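Citrate synthase (PDB 6ABX) probably catalyses the condensation of oxaloacetate with acetyl-CoA and water to give citrate and CoA, a step of the tricarboxylic acid cycle. Local coordinates at residues A[226-229]-A[233-236]; A[10-15]-A[184-189]. All blocks are in the same frame, centred on the assembly; numbering follows the deposited sequence.

In the fold
The two contacts lie on opposite sides of the chain's centre, with about 25 Å between their nearest atoms, and share no helix or strand. Contact 1 is local and only partly buried: helices 220-228 and 234-243 follow one another in sequence, and a hydrogen bond from a partly exposed asparagine amide to a helix-end carbonyl is paired with an isoleucine-valine contact facing helix 277-297. Contact 2 joins residues far apart in the chain, strand 11-15 and helix 183-192, in a buried region next to the second subunit. No hydrogen bond crosses it; aliphatic carbons and a thioether do the touching, while the ammonium group of Lys13 finds its partners on helix 324-343.

Contact 1: residues A[226-229]-A[233-236]; sequences MEIE and NVEK
Ile228 and Asn233 bring their CA atoms to 5.9 Å where the chain leaves helix 220-228, turns and enters helix 234-243, a helix-loop-helix connection in which Glu229, with its positive phi of 76°, breaks the first helix. The polar half of the contact is a single hydrogen bond from Asn233 ND2 to Ile228 O, 3.0 Å long and fairly straight at the hydrogen (158°). The donor approaches in the carbonyl plane and uses a lone pair of the oxygen, which itself lies close to the plane of the Asn233 amide, so a carbonyl at the end of the helix gains a side-chain partner from across the turn. Asn233 carries CG anti to its own backbone N (chi1 -167°), which directs the amide across the turn to that oxygen. With an alanine here the carboxamide is gone, and Ile228 O would probably lose this side-chain donor, the carbonyl left without its mate across the turn.

The apolar half is built from methyl groups. Ile228 CG2 lies 3.7 Å from Val234 CG2, and the two branched side chains meet at a slant. Both are buried, and helix 277-297 packs on them: Ile285 and Val289 against Ile228, Ile292 against Val234. Ile228 also lies about 7 Å, side chain to side chain, from Leu248, which binds acetyl-CoA, so the turn sits close to that site. The same Ile228 CG2 that touches the valine also reaches Asn233 CB, at 4.2 Å, and passes 3.9 Å from Val234 N.

Contact 2: residues A[10-15]-A[184-189]; sequences IAIKET and STMACL
Ile12 CD1 is the meeting point, 3.7 Å from Leu189 CD1 and 4.1 Å from Met186 SD, so one methyl of the strand touches two residues spaced three apart on the helix. Ile12 holds CG1 between its backbone N and carbonyl carbon (chi1 60°), and from there CD1 extends to the pair. Met186 bends at chi2 (62°), bringing its sulfur nearer to the strand than its first bond would suggest. Lys13 adds its aliphatic part: CE lies 4.1 Å from Leu189 CD1, the two side chains crossing at about a right angle.

One shell out, the ammonium group of Lys13 is held by a salt bridge to Glu342 and a hydrogen bond to His339, both on helix 324-343, which probably holds the lysine's carbon chain across the leucine. Met181 packs on Ile12, Lys13 and Leu189, and Tyr343 on Leu189.

Farther out, strand 11-15 pairs in parallel with a strand of the second subunit, and Ile12 also packs on Leu7 of that subunit. Strand and helix run nearly perpendicular, at 89°. The arrangement is that of a helix packed against an intersubunit beta-sheet at the dimer interface of this mainly helical citrate synthase fold.

Contact 1: residues A[226-229]-A[233-236]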
ATOM      1  N   MET A 226     -22.108  14.971  18.522  1.00 17.22           N
ATOM      2  CA  MET A 226     -21.575  15.547  19.746  1.00 17.59           C
ATOM      3  C   MET A 226     -21.712  17.077  19.673  1.00 19.39           C
ATOM      4  O   MET A 226     -22.062  17.691  20.663  1.00 21.34           O
ATOM      5  CB  MET A 226     -20.114  15.155  19.945  1.00 19.76           C
ATOM      6  CG  MET A 226     -19.972  13.706  20.298  1.00 22.64           C
ATOM      7  SD  MET A 226     -18.230  13.288  20.416  1.00 25.45           S
ATOM      8  CE  MET A 226     -18.423  11.791  21.362  1.00 25.15           C
ATOM      9  N   GLU A 227     -21.478  17.661  18.505  1.00 18.73           N
ATOM     10  CA  GLU A 227     -21.588  19.159  18.360  1.00 19.07           C
ATOM     11  C   GLU A 227     -23.052  19.608  18.524  1.00 18.24           C
ATOM     12  O   GLU A 227     -23.316  20.687  19.109  1.00 20.13           O
ATOM     13  CB  GLU A 227     -21.019  19.648  17.030  1.00 22.02           C
ATOM     14  CG  GLU A 227     -19.517  19.464  16.891  1.00 24.32           C
ATOM     15  CD  GLU A 227     -18.955  19.810  15.532  1.00 30.51           C
ATOM     16  OE1 GLU A 227     -19.739  20.013  14.586  1.00 31.55           O
ATOM     17  OE2 GLU A 227     -17.716  19.892  15.423  1.00 30.29           O
ATOM     18  N   ILE A 228     -24.016  18.785  18.105  1.00 18.89           N
ATOM     19  CA  ILE A 228     -25.444  19.103  18.220  1.00 18.70           C
ATOM     20  C   ILE A 228     -25.789  19.197  19.710  1.00 22.07           C
ATOM     21  O   ILE A 228     -26.534  20.088  20.104  1.00 20.52           O
ATOM     22  CB  ILE A 228     -26.320  18.093  17.457  1.00 17.17           C
ATOM     23  CG1 ILE A 228     -26.120  18.219  15.945  1.00 15.89           C
ATOM     24  CG2 ILE A 228     -27.790  18.163  17.851  1.00 17.08           C
ATOM     25  CD1 ILE A 228     -26.643  17.069  15.182  1.00 15.66           C
ATOM     26  N   GLU A 229     -25.235  18.270  20.510  1.00 23.36           N
ATOM     27  CA  GLU A 229     -25.300  18.256  21.987  1.00 25.65           C
ATOM     28  C   GLU A 229     -26.655  17.795  22.531  1.00 26.98           C
ATOM     29  O   GLU A 229     -26.705  16.940  23.430  1.00 25.26           O
ATOM     30  CB  GLU A 229     -25.014  19.629  22.595  1.00 32.18           C
ATOM     31  CG  GLU A 229     -23.558  20.017  22.582  1.00 37.56           C
ATOM     32  CD  GLU A 229     -23.199  21.103  23.584  1.00 46.30           C
ATOM     33  OE1 GLU A 229     -22.320  21.923  23.261  1.00 53.68           O
ATOM     34  OE2 GLU A 229     -23.807  21.127  24.687  1.00 51.38           O
ATOM     35  N   ASN A 233     -31.719  20.664  19.602  1.00 22.00           N
ATOM     36  CA  ASN A 233     -30.883  21.449  18.734  1.00 20.96           C
ATOM     37  C   ASN A 233     -30.692  20.798  17.343  1.00 17.39           C
ATOM     38  O   ASN A 233     -29.972  21.380  16.539  1.00 18.66           O
ATOM     39  CB  ASN A 233     -29.515  21.680  19.365  1.00 21.43           C
ATOM     40  CG  ASN A 233     -28.661  22.734  18.694  1.00 23.79           C
ATOM     41  OD1 ASN A 233     -29.146  23.812  18.333  1.00 25.51           O
ATOM     42  ND2 ASN A 233     -27.377  22.460  18.519  1.00 22.12           N
ATOM     43  N   VAL A 234     -31.302  19.647  17.035  1.00 15.57           N
ATOM     44  CA  VAL A 234     -30.996  18.982  15.785  1.00 15.85           C
ATOM     45  C   VAL A 234     -31.427  19.818  14.555  1.00 16.07           C
ATOM     46  O   VAL A 234     -30.649  19.994  13.585  1.00 15.22           O
ATOM     47  CB  VAL A 234     -31.663  17.609  15.730  1.00 15.80           C
ATOM     48  CG1 VAL A 234     -31.763  17.107  14.314  1.00 15.99           C
ATOM     49  CG2 VAL A 234     -30.941  16.640  16.647  1.00 17.22           C
ATOM     50  N   GLU A 235     -32.671  20.333  14.587  1.00 16.90           N
ATOM     51  CA  GLU A 235     -33.220  21.013  13.405  1.00 17.80           C
ATOM     52  C   GLU A 235     -32.380  22.269  13.109  1.00 15.60           C
ATOM     53  O   GLU A 235     -32.084  22.584  11.922  1.00 16.31           O
ATOM     54  CB  GLU A 235     -34.711  21.275  13.603  1.00 22.33           C
ATOM     55  CG  GLU A 235     -35.492  19.987  13.850  1.00 29.90           C
ATOM     56  CD  GLU A 235     -35.313  19.202  15.172  1.00 36.33           C
ATOM     57  OE1 GLU A 235     -35.646  17.979  15.158  1.00 52.43           O
ATOM     58  OE2 GLU A 235     -34.853  19.759  16.244  1.00 32.58           O
ATOM     59  N   LYS A 236     -32.011  22.989  14.165  1.00 15.85           N
ATOM     60  CA  LYS A 236     -31.207  24.208  14.039  1.00 18.12           C
ATOM     61  C   LYS A 236     -29.803  23.911  13.512  1.00 16.73           C
ATOM     62  O   LYS A 236     -29.301  24.593  12.630  1.00 17.18           O
ATOM     63  CB  LYS A 236     -31.172  24.979  15.355  1.00 22.59           C
ATOM     64  CG  LYS A 236     -32.526  25.614  15.657  1.00 30.73           C
ATOM     65  CD  LYS A 236     -32.515  26.786  16.624  1.00 36.30           C
ATOM     66  CE  LYS A 236     -33.605  27.812  16.318  1.00 40.00           C
ATOM     67  NZ  LYS A 236     -33.087  28.916  15.457  1.00 40.52           N
TER

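Contact 2: residues A[10-15]-A[184-189]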
ATOM      1  N   ILE A  10     -15.240   0.309 -13.978  1.00 18.87           N
ATOM      2  CA  ILE A  10     -14.255  -0.593 -14.603  1.00 18.39           C
ATOM      3  C   ILE A  10     -14.057  -1.800 -13.690  1.00 17.80           C
ATOM      4  O   ILE A  10     -13.671  -1.667 -12.503  1.00 18.27           O
ATOM      5  CB  ILE A  10     -12.918   0.141 -14.852  1.00 18.47           C
ATOM      6  CG1 ILE A  10     -13.091   1.328 -15.803  1.00 20.30           C
ATOM      7  CG2 ILE A  10     -11.877  -0.843 -15.326  1.00 19.25           C
ATOM      8  CD1 ILE A  10     -13.581   0.913 -17.194  1.00 23.07           C
ATOM      9  N   ALA A  11     -14.339  -2.990 -14.213  1.00 16.87           N
ATOM     10  CA  ALA A  11     -14.200  -4.213 -13.437  1.00 18.20           C
ATOM     11  C   ALA A  11     -12.759  -4.703 -13.508  1.00 19.34           C
ATOM     12  O   ALA A  11     -12.228  -5.060 -14.599  1.00 19.25           O
ATOM     13  CB  ALA A  11     -15.136  -5.288 -13.904  1.00 18.89           C
ATOM     14  N   ILE A  12     -12.174  -4.887 -12.316  1.00 17.21           N
ATOM     15  CA  ILE A  12     -10.775  -5.320 -12.242  1.00 17.74           C
ATOM     16  C   ILE A  12     -10.596  -6.788 -11.879  1.00 15.52           C
ATOM     17  O   ILE A  12      -9.463  -7.325 -11.975  1.00 15.59           O
ATOM     18  CB  ILE A  12      -9.989  -4.390 -11.314  1.00 19.74           C
ATOM     19  CG1 ILE A  12     -10.552  -4.390  -9.893  1.00 21.13           C
ATOM     20  CG2 ILE A  12      -9.933  -3.021 -11.970  1.00 25.80           C
ATOM     21  CD1 ILE A  12      -9.846  -5.350  -9.023  1.00 25.60           C
ATOM     22  N   LYS A  13     -11.673  -7.461 -11.446  1.00 16.04           N
ATOM     23  CA  LYS A  13     -11.606  -8.862 -11.107  1.00 14.36           C
ATOM     24  C   LYS A  13     -13.015  -9.454 -11.116  1.00 13.86           C
ATOM     25  O   LYS A  13     -13.999  -8.706 -11.131  1.00 13.89           O
ATOM     26  CB  LYS A  13     -11.013  -9.110  -9.713  1.00 15.58           C
ATOM     27  CG  LYS A  13     -11.787  -8.486  -8.553  1.00 16.10           C
ATOM     28  CD  LYS A  13     -11.951  -9.354  -7.349  1.00 17.48           C
ATOM     29  CE  LYS A  13     -10.690  -9.917  -6.768  1.00 16.33           C
ATOM     30  NZ  LYS A  13     -10.953 -10.698  -5.523  1.00 16.11           N
ATOM     31  N   GLU A  14     -13.052 -10.765 -11.203  1.00 13.74           N
ATOM     32  CA  GLU A  14     -14.293 -11.498 -10.898  1.00 15.99           C
ATOM     33  C   GLU A  14     -14.223 -11.942  -9.438  1.00 13.69           C
ATOM     34  O   GLU A  14     -13.183 -12.402  -9.005  1.00 15.53           O
ATOM     35  CB  GLU A  14     -14.434 -12.704 -11.820  1.00 18.80           C
ATOM     36  CG  GLU A  14     -14.850 -12.318 -13.221  1.00 22.42           C
ATOM     37  CD  GLU A  14     -14.970 -13.481 -14.205  1.00 25.93           C
ATOM     38  OE1 GLU A  14     -14.791 -14.662 -13.782  1.00 32.31           O
ATOM     39  OE2 GLU A  14     -15.264 -13.196 -15.387  1.00 30.30           O
ATOM     40  N   THR A  15     -15.393 -12.017  -8.796  1.00 14.34           N
ATOM     41  CA  THR A  15     -15.408 -12.395  -7.396  1.00 13.06           C
ATOM     42  C   THR A  15     -16.602 -13.282  -7.114  1.00 13.34           C
ATOM     43  O   THR A  15     -17.689 -13.010  -7.626  1.00 13.86           O
ATOM     44  CB  THR A  15     -15.351 -11.191  -6.443  1.00 13.98           C
ATOM     45  OG1 THR A  15     -15.027 -11.649  -5.137  1.00 13.12           O
ATOM     46  CG2 THR A  15     -16.612 -10.369  -6.356  1.00 16.35           C
ATOM     47  N   SER A 184      -9.341   0.680  -0.786  1.00 11.31           N
ATOM     48  CA  SER A 184      -8.389  -0.076   0.017  1.00 10.96           C
ATOM     49  C   SER A 184      -8.207  -1.504  -0.517  1.00 10.19           C
ATOM     50  O   SER A 184      -7.059  -1.986  -0.564  1.00 11.37           O
ATOM     51  CB  SER A 184      -8.696  -0.055   1.501  1.00 11.55           C
ATOM     52  OG  SER A 184      -9.956  -0.666   1.808  1.00 13.25           O
ATOM     53  N   THR A 185      -9.295  -2.169  -0.890  1.00 11.64           N
ATOM     54  CA  THR A 185      -9.168  -3.493  -1.487  1.00 11.99           C
ATOM     55  C   THR A 185      -8.370  -3.387  -2.794  1.00 12.36           C
ATOM     56  O   THR A 185      -7.500  -4.250  -3.018  1.00 12.63           O
ATOM     57  CB  THR A 185     -10.554  -4.121  -1.687  1.00 13.25           C
ATOM     58  OG1 THR A 185     -11.169  -4.181  -0.394  1.00 15.32           O
ATOM     59  CG2 THR A 185     -10.490  -5.464  -2.367  1.00 14.81           C
ATOM     60  N   MET A 186      -8.590  -2.340  -3.573  1.00 11.71           N
ATOM     61  CA  MET A 186      -7.815  -2.149  -4.802  1.00 13.07           C
ATOM     62  C   MET A 186      -6.312  -1.990  -4.461  1.00 12.90           C
ATOM     63  O   MET A 186      -5.447  -2.519  -5.140  1.00 12.36           O
ATOM     64  CB  MET A 186      -8.341  -0.972  -5.625  1.00 13.87           C
ATOM     65  CG  MET A 186      -7.569  -0.675  -6.899  1.00 16.03           C
ATOM     66  SD  MET A 186      -7.661  -2.081  -7.990  1.00 17.96           S
ATOM     67  CE  MET A 186      -6.909  -1.371  -9.456  1.00 20.54           C
ATOM     68  N   ALA A 187      -5.961  -1.234  -3.431  1.00 13.30           N
ATOM     69  CA  ALA A 187      -4.538  -1.055  -3.064  1.00 11.66           C
ATOM     70  C   ALA A 187      -3.904  -2.406  -2.752  1.00 12.52           C
ATOM     71  O   ALA A 187      -2.808  -2.709  -3.198  1.00 12.88           O
ATOM     72  CB  ALA A 187      -4.417  -0.113  -1.897  1.00 11.59           C
ATOM     73  N   CYS A 188      -4.652  -3.247  -2.012  1.00 10.98           N
ATOM     74  CA  CYS A 188      -4.175  -4.556  -1.621  1.00 12.19           C
ATOM     75  C   CYS A 188      -3.901  -5.353  -2.898  1.00 11.94           C
ATOM     76  O   CYS A 188      -2.914  -6.088  -2.937  1.00 12.38           O
ATOM     77  CB  CYS A 188      -5.163  -5.337  -0.795  1.00 11.61           C
ATOM     78  SG  CYS A 188      -5.438  -4.619   0.853  1.00 13.37           S
ATOM     79  N   LEU A 189      -4.827  -5.271  -3.856  1.00 12.26           N
ATOM     80  CA  LEU A 189      -4.754  -6.095  -5.078  1.00 12.96           C
ATOM     81  C   LEU A 189      -3.622  -5.608  -5.990  1.00 12.88           C
ATOM     82  O   LEU A 189      -2.949  -6.441  -6.550  1.00 12.29           O
ATOM     83  CB  LEU A 189      -6.081  -6.077  -5.816  1.00 14.76           C
ATOM     84  CG  LEU A 189      -7.183  -6.908  -5.185  1.00 18.57           C
ATOM     85  CD1 LEU A 189      -8.529  -6.543  -5.798  1.00 21.43           C
ATOM     86  CD2 LEU A 189      -6.915  -8.393  -5.417  1.00 17.57           C
TER